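Local coordinates for tryptophane-5-halogenase (Microbispora sp. ATCC PTA-5024, PDB 5UAO), which probably uses reduced flavin to chlorinate a tryptophan of a lanthipeptide at carbon 5 during biosynthesis of the antibiotic NAI-107, at residues E72-Y77 and P171-M176. Residues are numbered along the deposited sequence; the frame is centred on the assembly and turned at random.
With FAD (flavin-adenine dinucleotide), chain E.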
loop_
_atom_site.group_PDB
_atom_site.type_symbol
_atom_site.label_atom_id
_atom_site.label_comp_id
_atom_site.label_asym_id
_atom_site.label_seq_id
_atom_site.Cartn_x
_atom_site.Cartn_y
_atom_site.Cartn_z
ATOM N N GLU A 72 23.771 16.066 -3.217
ATOM C CA GLU A 72 23.774 16.531 -4.610
ATOM C C GLU A 72 23.046 15.657 -5.669
ATOM O O GLU A 72 22.750 16.162 -6.755
ATOM C CB GLU A 72 25.210 16.813 -5.063
ATOM C CG GLU A 72 25.787 18.007 -4.282
ATOM C CD GLU A 72 27.189 18.446 -4.686
ATOM O OE1 GLU A 72 27.976 17.634 -5.180
ATOM O OE2 GLU A 72 27.483 19.601 -4.454
ATOM N N ALA A 73 22.732 14.410 -5.379
ATOM C CA ALA A 73 22.061 13.572 -6.361
ATOM C C ALA A 73 20.604 13.379 -5.939
ATOM O O ALA A 73 20.325 13.314 -4.757
ATOM C CB ALA A 73 22.735 12.200 -6.518
ATOM N N THR A 74 19.708 13.198 -6.892
ATOM C CA THR A 74 18.305 13.012 -6.556
ATOM C C THR A 74 17.690 11.867 -7.339
ATOM O O THR A 74 18.369 11.090 -8.037
ATOM C CB THR A 74 17.476 14.333 -6.771
ATOM O OG1 THR A 74 17.459 14.690 -8.160
ATOM C CG2 THR A 74 18.139 15.471 -6.100
ATOM N N VAL A 75 16.380 11.745 -7.214
ATOM C CA VAL A 75 15.609 10.732 -7.958
ATOM C C VAL A 75 14.611 11.457 -8.885
ATOM O O VAL A 75 14.344 12.665 -8.716
ATOM C CB VAL A 75 14.853 9.757 -7.013
ATOM C CG1 VAL A 75 15.776 8.956 -6.142
ATOM C CG2 VAL A 75 13.793 10.472 -6.186
ATOM N N SER A 76 13.984 10.687 -9.770
ATOM C CA SER A 76 13.170 11.232 -10.821
ATOM C C SER A 76 12.015 12.087 -10.293
ATOM O O SER A 76 11.720 13.196 -10.831
ATOM C CB SER A 76 12.733 10.116 -11.779
ATOM O OG SER A 76 11.862 9.314 -11.048
ATOM N N TYR A 77 11.429 11.701 -9.179
ATOM C CA TYR A 77 10.325 12.476 -8.573
ATOM C C TYR A 77 10.655 13.923 -8.269
ATOM O O TYR A 77 9.815 14.857 -8.329
ATOM C CB TYR A 77 9.909 11.778 -7.281
ATOM C CG TYR A 77 8.712 12.372 -6.634
ATOM C CD1 TYR A 77 7.450 12.101 -7.158
ATOM C CD2 TYR A 77 8.807 13.199 -5.510
ATOM C CE1 TYR A 77 6.294 12.613 -6.590
ATOM C CE2 TYR A 77 7.649 13.751 -4.945
ATOM C CZ TYR A 77 6.394 13.456 -5.507
ATOM O OH TYR A 77 5.199 13.927 -5.030
ATOM N N PRO A 171 12.141 8.358 -17.272
ATOM C CA PRO A 171 12.378 9.076 -15.993
ATOM C C PRO A 171 13.864 9.230 -15.676
ATOM O O PRO A 171 14.633 8.312 -15.943
ATOM C CB PRO A 171 11.689 8.199 -14.986
ATOM C CG PRO A 171 10.543 7.641 -15.767
ATOM C CD PRO A 171 11.139 7.293 -17.106
ATOM N N PHE A 172 14.243 10.423 -15.247
ATOM C CA PHE A 172 15.652 10.773 -14.934
ATOM C C PHE A 172 15.642 11.819 -13.839
ATOM O O PHE A 172 14.602 12.455 -13.535
ATOM C CB PHE A 172 16.408 11.287 -16.201
ATOM C CG PHE A 172 15.939 12.692 -16.631
ATOM C CD1 PHE A 172 14.802 12.853 -17.438
ATOM C CD2 PHE A 172 16.569 13.820 -16.132
ATOM C CE1 PHE A 172 14.329 14.125 -17.746
ATOM C CE2 PHE A 172 16.136 15.108 -16.461
ATOM C CZ PHE A 172 15.006 15.255 -17.284
ATOM N N ALA A 173 16.821 12.073 -13.267
ATOM C CA ALA A 173 16.950 12.972 -12.132
ATOM C C ALA A 173 18.108 13.912 -12.364
ATOM O O ALA A 173 18.730 13.921 -13.446
ATOM C CB ALA A 173 17.151 12.186 -10.868
ATOM N N TYR A 174 18.300 14.804 -11.401
ATOM C CA TYR A 174 19.352 15.771 -11.490
ATOM C C TYR A 174 20.499 15.435 -10.550
ATOM O O TYR A 174 20.319 14.919 -9.418
ATOM C CB TYR A 174 18.860 17.140 -11.080
ATOM C CG TYR A 174 17.782 17.783 -11.969
ATOM C CD1 TYR A 174 17.882 17.768 -13.350
ATOM C CD2 TYR A 174 16.729 18.501 -11.396
ATOM C CE1 TYR A 174 16.910 18.367 -14.137
ATOM C CE2 TYR A 174 15.772 19.165 -12.191
ATOM C CZ TYR A 174 15.872 19.072 -13.567
ATOM O OH TYR A 174 14.931 19.727 -14.370
ATOM N N HIS A 175 21.665 15.869 -10.960
ATOM C CA HIS A 175 22.766 16.155 -10.012
ATOM C C HIS A 175 22.923 17.681 -9.944
ATOM O O HIS A 175 22.920 18.391 -10.999
ATOM C CB HIS A 175 24.097 15.580 -10.490
ATOM C CG HIS A 175 24.126 14.117 -10.755
ATOM N ND1 HIS A 175 24.445 13.605 -11.997
ATOM C CD2 HIS A 175 24.019 13.041 -9.937
ATOM C CE1 HIS A 175 24.440 12.285 -11.948
ATOM N NE2 HIS A 175 24.219 11.923 -10.701
ATOM N N MET A 176 23.034 18.203 -8.725
ATOM C CA MET A 176 23.000 19.658 -8.449
ATOM C C MET A 176 24.091 20.049 -7.444
ATOM O O MET A 176 24.125 19.544 -6.302
ATOM C CB MET A 176 21.639 20.083 -7.893
ATOM C CG MET A 176 20.467 19.700 -8.770
ATOM S SD MET A 176 18.888 19.840 -7.922
ATOM C CE MET A 176 19.048 18.540 -6.717
HETATM P PA FAD E . 21.564 21.192 7.310
HETATM O O1A FAD E . 22.038 21.340 5.864
HETATM O O2A FAD E . 22.444 20.565 8.409
HETATM O O5B FAD E . 20.963 22.593 7.825
HETATM C C5B FAD E . 20.700 22.925 9.173
HETATM C C4B FAD E . 20.355 24.403 9.214
HETATM O O4B FAD E . 19.889 24.543 10.559
HETATM C C3B FAD E . 21.499 25.419 9.021
HETATM O O3B FAD E . 21.087 26.614 8.185
HETATM C C2B FAD E . 21.828 25.863 10.450
HETATM O O2B FAD E . 22.416 27.221 10.578
HETATM C C1B FAD E . 20.447 25.747 11.096
HETATM N N9A FAD E . 20.543 25.690 12.574
HETATM C C8A FAD E . 21.010 24.648 13.324
HETATM N N7A FAD E . 20.919 24.966 14.645
HETATM C C5A FAD E . 20.414 26.224 14.716
HETATM C C6A FAD E . 20.140 27.154 15.804
HETATM N N6A FAD E . 20.368 26.771 17.096
HETATM N N1A FAD E . 19.620 28.330 15.483
HETATM C C2A FAD E . 19.362 28.706 14.215
HETATM N N3A FAD E . 19.619 27.907 13.179
HETATM C C4A FAD E . 20.140 26.682 13.383
HETATM N N1 FAD E . 20.588 13.784 -0.018
HETATM C C2 FAD E . 20.270 13.591 -1.343
HETATM O O2 FAD E . 19.086 13.802 -1.760
HETATM N N3 FAD E . 21.207 13.189 -2.244
HETATM C C4 FAD E . 22.494 12.954 -1.917
HETATM O O4 FAD E . 23.286 12.563 -2.831
HETATM C C4X FAD E . 22.894 13.155 -0.484
HETATM N N5 FAD E . 24.145 12.890 -0.013
HETATM C C5X FAD E . 24.487 13.074 1.285
HETATM C C6 FAD E . 25.781 12.784 1.695
HETATM C C7 FAD E . 26.162 12.925 3.017
HETATM C C7M FAD E . 27.558 12.648 3.494
HETATM C C8 FAD E . 25.206 13.440 3.995
HETATM C C8M FAD E . 25.643 13.602 5.436
HETATM C C9 FAD E . 23.912 13.720 3.591
HETATM C C9A FAD E . 23.475 13.546 2.276
HETATM N N10 FAD E . 22.125 13.816 1.858
HETATM C C10 FAD E . 21.834 13.600 0.473
HETATM C "C1'" FAD E . 21.030 14.387 2.700
HETATM C "C2'" FAD E . 20.989 15.921 2.235
HETATM O "O2'" FAD E . 22.349 16.306 2.390
HETATM C "C3'" FAD E . 20.465 17.229 2.930
HETATM O "O3'" FAD E . 20.906 18.566 2.485
HETATM C "C4'" FAD E . 21.206 17.391 4.225
HETATM O "O4'" FAD E . 22.044 16.227 4.498
HETATM C "C5'" FAD E . 20.147 17.819 5.242
HETATM O "O5'" FAD E . 19.735 19.132 4.993
HETATM P P FAD E . 19.160 19.893 6.323
HETATM O O1P FAD E . 18.249 19.005 7.056
HETATM O O2P FAD E . 18.585 21.165 5.712
HETATM O O3P FAD E . 20.291 20.166 7.384
#
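Glu-72 O accepts the amide of Met-176, N to O 2.9 Å with 158° at the hydrogen, while the Glu-72 carboxylate continues to His-294 and to the amide of Asn-178. Ala-73 pairs with His-175 in a single antiparallel beta bridge, its CB in plane at the imidazole edge, 3.7 Å from His-175 CD2; both ring nitrogens are held elsewhere, by Thr-100 and Thr-274. Ala-73 N bonds to FAD O4, and Ala-73 O receives FAD N3 at 2.7 Å. At Thr-74 the backbone N gives Tyr-174 O only a weak bond, bent to 132°. The threonine hydroxyl joins it: OG1 lies between its own N and carbonyl carbon (chi1 65°), which brings it in plane onto a lone pair of Tyr-174 O at 3.1 Å. CG2 abuts Met-176 CE at 3.3 Å, tighter than usual. A valine here would probably cost Tyr-174 O the hydroxyl bond, leaving the weak amide one from this residue. Farther on, Ala-173 CB packs on Val-75 C at 3.3 Å; Ser-76 CA then makes a C-H...O contact to Phe-172 O, a buried carbonyl without a hydrogen-bond partner. The residue bridged to His-175 thus also meets the flavin's pyrimidine edge, part of the FAD site of a flavin-dependent tryptophan halogenase.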